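Local coordinates for formiminoglutamase (Trypanosoma cruzi, PDB 4MYK), which catalyses the hydrolysis of N-formimino-L-glutamate to L-glutamate and formamide, using a manganese site in an arginase-like fold, at residues F106-A110 / R111-P115; V76-S79 / H80-L83; Q168-E172 / S173-G177. The protein carries 1 engineered substitution. One frame throughout, in Å; residues are numbered along the deposited sequence.

Contact 1 (F106-A110 / R111-P115); sequences FTVLA and RGAFP
Val108 and Ala113 close a Schellman motif at the C-terminal end of helix 94-110, where the chain turns into strand 114-119 of the parallel sheet. Two backbone bonds identify it: Gly112 N donates to Leu109 O at 2.9 Å (N-H...O angle 162°), while the bond from Ala113 N to Val108 O, 3.0 Å long, is bent and weak. Gly112 has a positive phi (89°), where a CB would jam against the preceding carbonyl oxygen.

Apolar contacts accompany these bonds. The chi1 of Val108 (175°) turns CG1 to Ala113 and CG2 to the Arg111 guanidinium; Val108 CG1 presses on Ala113 CB at 3.4 Å, tighter than usual van der Waals contact. Leu109 and Pro115 cross at about a right angle, with Leu109 CD2 lying 3.6 Å from Pro115 CG; Leu109 also packs on Met132 of helix 125-135. The extended Arg111 chain runs back beside the helix, and Val108 CA lies over one guanidinium face, 3.7 Å from Arg111 NH1.

The polar contacts are a salt bridge from Arg111 NH2 to Glu27 and a shared water. Thr107 OG1, already bonded to Lys104 O, accepts from this water at 2.8 Å; Arg111 NH1 donates to the same water oxygen at 3.2 Å, in the guanidinium plane.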
loop_
_atom_site.group_PDB
_atom_site.type_symbol
_atom_site.label_atom_id
_atom_site.label_comp_id
_atom_site.label_asym_id
_atom_site.label_seq_id
_atom_site.Cartn_x
_atom_site.Cartn_y
_atom_site.Cartn_z
ATOM N N PHE A 106 23.041 22.387 -18.571
ATOM C CA PHE A 106 24.409 22.876 -18.418
ATOM C C PHE A 106 24.461 24.359 -18.082
ATOM O O PHE A 106 25.160 24.768 -17.156
ATOM C CB PHE A 106 25.247 22.634 -19.665
ATOM C CG PHE A 106 26.603 23.280 -19.591
ATOM C CD1 PHE A 106 27.618 22.706 -18.838
ATOM C CD2 PHE A 106 26.854 24.480 -20.239
ATOM C CE1 PHE A 106 28.859 23.302 -18.746
ATOM C CE2 PHE A 106 28.101 25.076 -20.154
ATOM C CZ PHE A 106 29.103 24.485 -19.404
ATOM N N THR A 107 23.724 25.161 -18.844
ATOM C CA THR A 107 23.670 26.598 -18.600
ATOM C C THR A 107 23.248 26.911 -17.160
ATOM O O THR A 107 23.902 27.699 -16.483
ATOM C CB THR A 107 22.776 27.333 -19.638
ATOM O OG1 THR A 107 21.404 26.966 -19.459
ATOM C CG2 THR A 107 23.201 26.978 -21.053
ATOM N N VAL A 108 22.178 26.274 -16.684
ATOM C CA VAL A 108 21.745 26.451 -15.292
ATOM C C VAL A 108 22.857 26.043 -14.325
ATOM O O VAL A 108 23.114 26.724 -13.331
ATOM C CB VAL A 108 20.446 25.661 -14.957
ATOM C CG1 VAL A 108 20.120 25.789 -13.487
ATOM C CG2 VAL A 108 19.289 26.175 -15.771
ATOM N N LEU A 109 23.509 24.926 -14.641
ATOM C CA LEU A 109 24.635 24.421 -13.862
ATOM C C LEU A 109 25.797 25.413 -13.868
ATOM O O LEU A 109 26.315 25.790 -12.817
ATOM C CB LEU A 109 25.119 23.074 -14.414
ATOM C CG LEU A 109 24.352 21.786 -14.111
ATOM C CD1 LEU A 109 25.079 20.603 -14.742
ATOM C CD2 LEU A 109 24.209 21.599 -12.611
ATOM N N ALA A 110 26.190 25.825 -15.067
ATOM C CA ALA A 110 27.302 26.748 -15.266
ATOM C C ALA A 110 27.205 28.021 -14.424
ATOM O O ALA A 110 28.226 28.600 -14.057
ATOM C CB ALA A 110 27.440 27.097 -16.750
ATOM N N ARG A 111 25.992 28.467 -14.113
ATOM C CA ARG A 111 25.859 29.736 -13.389
ATOM C C ARG A 111 25.590 29.530 -11.914
ATOM O O ARG A 111 25.283 30.471 -11.195
ATOM C CB ARG A 111 24.778 30.638 -13.995
ATOM C CG ARG A 111 23.396 30.377 -13.474
ATOM C CD ARG A 111 22.394 31.373 -14.024
ATOM N NE ARG A 111 21.040 30.926 -13.718
ATOM C CZ ARG A 111 20.283 30.238 -14.563
ATOM N NH1 ARG A 111 20.745 29.955 -15.770
ATOM N NH2 ARG A 111 19.071 29.849 -14.203
ATOM N N GLY A 112 25.692 28.287 -11.465
ATOM C CA GLY A 112 25.515 27.994 -10.057
ATOM C C GLY A 112 24.100 27.690 -9.597
ATOM O O GLY A 112 23.900 27.377 -8.430
ATOM N N ALA A 113 23.117 27.774 -10.490
ATOM C CA ALA A 113 21.737 27.450 -10.119
ATOM C C ALA A 113 21.524 25.936 -10.092
ATOM O O ALA A 113 22.368 25.185 -10.574
ATOM C CB ALA A 113 20.741 28.132 -11.054
ATOM N N PHE A 114 20.409 25.490 -9.517
ATOM C CA PHE A 114 20.127 24.056 -9.408
ATOM C C PHE A 114 19.010 23.620 -10.358
ATOM O O PHE A 114 17.856 24.042 -10.210
ATOM C CB PHE A 114 19.781 23.674 -7.964
ATOM C CG PHE A 114 19.585 22.195 -7.749
ATOM C CD1 PHE A 114 18.413 21.570 -8.129
ATOM C CD2 PHE A 114 20.574 21.436 -7.146
ATOM C CE1 PHE A 114 18.240 20.221 -7.929
ATOM C CE2 PHE A 114 20.405 20.087 -6.936
ATOM C CZ PHE A 114 19.236 19.478 -7.330
ATOM N N PRO A 115 19.350 22.755 -11.330
ATOM C CA PRO A 115 18.379 22.248 -12.300
ATOM C C PRO A 115 17.602 21.033 -11.768
ATOM O O PRO A 115 18.206 20.064 -11.285
ATOM C CB PRO A 115 19.261 21.807 -13.476
ATOM C CG PRO A 115 20.679 21.840 -12.973
ATOM C CD PRO A 115 20.652 22.100 -11.502
HETATM O O HOH W 1 19.722 29.107 -18.652
#

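Contact 2 (V76-S79 / H80-L83); sequences VDAS and HLKL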
loop_
_atom_site.group_PDB
_atom_site.type_symbol
_atom_site.label_atom_id
_atom_site.label_comp_id
_atom_site.label_asym_id
_atom_site.label_seq_id
_atom_site.Cartn_x
_atom_site.Cartn_y
_atom_site.Cartn_z
ATOM N N VAL A 76 11.172 23.317 8.930
ATOM C CA VAL A 76 11.997 23.950 7.912
ATOM C C VAL A 76 11.140 24.961 7.155
ATOM O O VAL A 76 10.056 24.629 6.672
ATOM C CB VAL A 76 12.598 22.909 6.924
ATOM C CG1 VAL A 76 13.258 23.599 5.754
ATOM C CG2 VAL A 76 13.601 22.017 7.636
ATOM N N ASP A 77 11.617 26.200 7.086
ATOM C CA ASP A 77 10.938 27.229 6.334
ATOM C C ASP A 77 11.709 27.465 5.051
ATOM O O ASP A 77 12.878 27.834 5.082
ATOM C CB ASP A 77 10.873 28.519 7.150
ATOM C CG ASP A 77 10.081 29.623 6.455
ATOM O OD1 ASP A 77 9.529 29.376 5.368
ATOM O OD2 ASP A 77 10.007 30.740 7.008
ATOM N N ALA A 78 11.048 27.243 3.920
ATOM C CA ALA A 78 11.678 27.408 2.605
ATOM C C ALA A 78 11.258 28.720 1.964
ATOM O O ALA A 78 11.510 28.948 0.779
ATOM C CB ALA A 78 11.334 26.225 1.676
ATOM N N SER A 79 10.621 29.578 2.760
ATOM C CA SER A 79 10.075 30.848 2.290
ATOM C C SER A 79 11.093 31.713 1.560
ATOM O O SER A 79 10.718 32.554 0.744
ATOM C CB SER A 79 9.466 31.627 3.456
ATOM O OG SER A 79 8.286 30.990 3.911
ATOM N N HIS A 80 12.374 31.502 1.849
ATOM C CA HIS A 80 13.431 32.341 1.275
ATOM C C HIS A 80 13.906 31.917 -0.126
ATOM O O HIS A 80 14.613 32.671 -0.793
ATOM C CB HIS A 80 14.623 32.451 2.240
ATOM C CG HIS A 80 15.545 31.274 2.208
ATOM N ND1 HIS A 80 15.422 30.203 3.070
ATOM C CD2 HIS A 80 16.614 31.000 1.424
ATOM C CE1 HIS A 80 16.370 29.321 2.814
ATOM N NE2 HIS A 80 17.106 29.779 1.816
ATOM N N LEU A 81 13.528 30.719 -0.569
ATOM C CA LEU A 81 13.999 30.207 -1.851
ATOM C C LEU A 81 13.175 30.796 -2.979
ATOM O O LEU A 81 12.014 31.150 -2.786
ATOM C CB LEU A 81 13.900 28.682 -1.902
ATOM C CG LEU A 81 14.916 27.836 -1.134
ATOM C CD1 LEU A 81 14.600 26.353 -1.282
ATOM C CD2 LEU A 81 16.314 28.132 -1.612
ATOM N N LYS A 82 13.785 30.911 -4.155
ATOM C CA LYS A 82 13.058 31.302 -5.358
ATOM C C LYS A 82 13.129 30.187 -6.376
ATOM O O LYS A 82 14.206 29.677 -6.674
ATOM C CB LYS A 82 13.596 32.611 -5.960
ATOM C CG LYS A 82 13.162 33.861 -5.203
ATOM C CD LYS A 82 13.890 35.080 -5.708
ATOM C CE LYS A 82 15.364 34.779 -5.900
ATOM N NZ LYS A 82 15.979 34.036 -4.747
ATOM N N LEU A 83 11.960 29.806 -6.881
ATOM C CA LEU A 83 11.841 28.796 -7.917
ATOM C C LEU A 83 11.508 29.463 -9.238
ATOM O O LEU A 83 10.879 30.520 -9.272
ATOM C CB LEU A 83 10.731 27.806 -7.572
ATOM C CG LEU A 83 11.056 26.579 -6.727
ATOM C CD1 LEU A 83 12.151 26.882 -5.715
ATOM C CD2 LEU A 83 9.789 26.083 -6.046
#
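His80 folds back beside the type I turn Ala78-Leu81, in which it follows Ser79. Its CB lies 3.7 Å from Ser79 C. From there CG stands between the backbone N and the carbonyl carbon (chi1 80°), which swings the imidazole back alongside the preceding residues. ND1 then points an edge of the ring at Asp77 O, near the ring plane; at 4.0 Å between His80 ND1 and Asp77 O this is proximity and not a hydrogen bond. Leu81 CG sits above the rim of one ring face. The residue also touches a crystal neighbour, so the lattice may influence its pose.

The turn itself is closed by Leu81 N donating to Ala78 O at 3.0 Å, nearly straight at 169°. Asp77 OD1 braces the entry with two bonds. Ser79 N approaches it at 2.8 Å from above the carboxylate plane, and Ser79 OG donates to the syn lone pair of Asp77 OD1 at 2.5 Å. On the buried side Ala78 and Leu81 both pack on helix 290-306, at Leu304 and Phe306 respectively. The geometry is that of an Asx turn running into a type I beta turn, here linking the short strand 76-77 to edge strand 83-88.

Contact 3 (Q168-E172 / S173-G177); sequences QLLEE and SSFSG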
loop_
_atom_site.group_PDB
_atom_site.type_symbol
_atom_site.label_atom_id
_atom_site.label_comp_id
_atom_site.label_asym_id
_atom_site.label_seq_id
_atom_site.Cartn_x
_atom_site.Cartn_y
_atom_site.Cartn_z
ATOM N N GLN A 168 25.401 4.922 -21.418
ATOM C CA GLN A 168 25.998 6.075 -22.084
ATOM C C GLN A 168 26.945 6.814 -21.179
ATOM O O GLN A 168 27.980 7.302 -21.614
ATOM C CB GLN A 168 24.927 7.046 -22.570
ATOM C CG GLN A 168 24.200 6.555 -23.785
ATOM C CD GLN A 168 23.193 7.550 -24.304
ATOM O OE1 GLN A 168 21.992 7.283 -24.301
ATOM N NE2 GLN A 168 23.676 8.702 -24.766
ATOM N N LEU A 169 26.580 6.912 -19.914
ATOM C CA LEU A 169 27.411 7.646 -18.989
ATOM C C LEU A 169 28.628 6.806 -18.558
ATOM O O LEU A 169 29.747 7.312 -18.485
ATOM C CB LEU A 169 26.562 8.187 -17.831
ATOM C CG LEU A 169 25.388 9.048 -18.358
ATOM C CD1 LEU A 169 24.309 9.337 -17.299
ATOM C CD2 LEU A 169 25.855 10.369 -19.046
ATOM N N LEU A 170 28.428 5.515 -18.322
ATOM C CA LEU A 170 29.555 4.641 -17.992
ATOM C C LEU A 170 30.568 4.584 -19.130
ATOM O O LEU A 170 31.762 4.388 -18.902
ATOM C CB LEU A 170 29.073 3.232 -17.653
ATOM C CG LEU A 170 28.334 3.143 -16.325
ATOM C CD1 LEU A 170 27.712 1.767 -16.159
ATOM C CD2 LEU A 170 29.286 3.480 -15.180
ATOM N N GLU A 171 30.084 4.757 -20.354
ATOM C CA GLU A 171 30.955 4.750 -21.520
ATOM C C GLU A 171 31.685 6.079 -21.717
ATOM O O GLU A 171 32.447 6.226 -22.672
ATOM C CB GLU A 171 30.178 4.384 -22.785
ATOM C CG GLU A 171 29.658 2.971 -22.802
ATOM C CD GLU A 171 29.313 2.498 -24.197
ATOM O OE1 GLU A 171 28.107 2.437 -24.529
ATOM O OE2 GLU A 171 30.249 2.184 -24.966
ATOM N N GLU A 172 31.461 7.041 -20.822
ATOM C CA GLU A 172 32.134 8.341 -20.907
ATOM C C GLU A 172 33.564 8.296 -20.368
ATOM O O GLU A 172 33.803 7.797 -19.271
ATOM C CB GLU A 172 31.340 9.409 -20.156
ATOM C CG GLU A 172 30.000 9.767 -20.785
ATOM C CD GLU A 172 30.148 10.679 -21.980
ATOM O OE1 GLU A 172 31.221 11.317 -22.113
ATOM O OE2 GLU A 172 29.192 10.752 -22.785
ATOM N N SER A 173 34.505 8.827 -21.149
ATOM C CA SER A 173 35.903 8.929 -20.732
ATOM C C SER A 173 36.025 9.628 -19.390
ATOM O O SER A 173 36.716 9.155 -18.485
ATOM C CB SER A 173 36.719 9.727 -21.757
ATOM O OG SER A 173 36.724 9.105 -23.028
ATOM N N SER A 174 35.357 10.768 -19.275
ATOM C CA SER A 174 35.521 11.644 -18.120
ATOM C C SER A 174 34.985 11.058 -16.814
ATOM O O SER A 174 35.472 11.398 -15.733
ATOM C CB SER A 174 34.850 12.985 -18.404
ATOM O OG SER A 174 33.553 12.776 -18.928
ATOM N N PHE A 175 34.003 10.166 -16.918
ATOM C CA PHE A 175 33.245 9.724 -15.750
ATOM C C PHE A 175 33.785 8.467 -15.104
ATOM O O PHE A 175 33.942 7.435 -15.768
ATOM C CB PHE A 175 31.773 9.507 -16.113
ATOM C CG PHE A 175 30.943 9.008 -14.967
ATOM C CD1 PHE A 175 30.810 9.775 -13.802
ATOM C CD2 PHE A 175 30.299 7.775 -15.039
ATOM C CE1 PHE A 175 30.049 9.315 -12.718
ATOM C CE2 PHE A 175 29.533 7.300 -13.963
ATOM C CZ PHE A 175 29.406 8.071 -12.803
ATOM N N SER A 176 34.033 8.554 -13.799
ATOM C CA SER A 176 34.565 7.434 -13.040
ATOM C C SER A 176 33.468 6.568 -12.433
ATOM O O SER A 176 32.682 7.031 -11.605
ATOM C CB SER A 176 35.497 7.917 -11.932
ATOM O OG SER A 176 35.962 6.819 -11.159
ATOM N N GLY A 177 33.454 5.301 -12.833
ATOM C CA GLY A 177 32.477 4.334 -12.368
ATOM C C GLY A 177 32.482 4.049 -10.878
ATOM O O GLY A 177 31.465 3.634 -10.340
#
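Phe175 turns its ring back on the end of helix 165-170, where it meets Leu170 and the backbone of Leu169. The side chains of Phe175 and Leu170 cross at a slant. Leu170 CD2 comes to the ring edge, near the ring plane, and lies 4.0 Å from Phe175 CE2, so this apolar pair is neither a stack nor a CH-pi contact over the face. The torsion of Phe175 explains the pose: CG is anti to the backbone N (chi1 178°), which carries the ring from the loop toward the helix. The same Leu170 methyl, CD2, has Gly177 CA as a looser neighbour 4.3 Å away.

On the same ring Leu169 O approaches obliquely, 3.5 Å from Phe175 CD2. This carbonyl is already in use, accepting from Glu172 N at 2.9 Å as the helix ends. A bound manganese ion is about 11 Å from the side chain of Leu169, which is thus outside the metal's coordination shell.

Glu172 faces Phe175 with its CB alone, 4.1 Å from Phe175 CB. Its chain then bends at chi2 (-78°), so that the carboxylate end leaves the Phe175 side, and the side chain lies against Arg130 and Leu133 of helix 125-135. Glu172 O accepts a weak bond from Phe175 N at 3.3 Å, closing the chain reversal through Ser173 and Ser174. Beyond the segments, Leu170 and Phe175 both touch Phe180 at the start of strand 180-185.

Between Leu170 and Phe175, both buried, the contact is apolar, whereas the one hydrogen bond between the segments is weak and runs from backbone to backbone. The chemistry is therefore divided, with apolar side chains meeting on the inside and polar backbone atoms pairing across the turn.

How the contacts relate
Along the chain the order is contact 2, contact 1, contact 3. Contact 2 leads into edge strand 83-88 of the eight-stranded parallel sheet; helix 94-110 then carries the chain to contact 1, which starts strand 114-119, two places further into the sheet. Contact 3 precedes strand 180-185, next to the opposite edge. Centres of contacts 1 and 2 are 18 Å apart, those of 1 and 3 are 21 Å apart, and those of 2 and 3, on opposite sides of the chain's centre, 35 Å. None touch, but helix 290-306 packs on contacts 1 and 2, and helix 125-135 on contacts 1 and 3. All three are thus entrances to strands of one arginase-type alpha/beta domain.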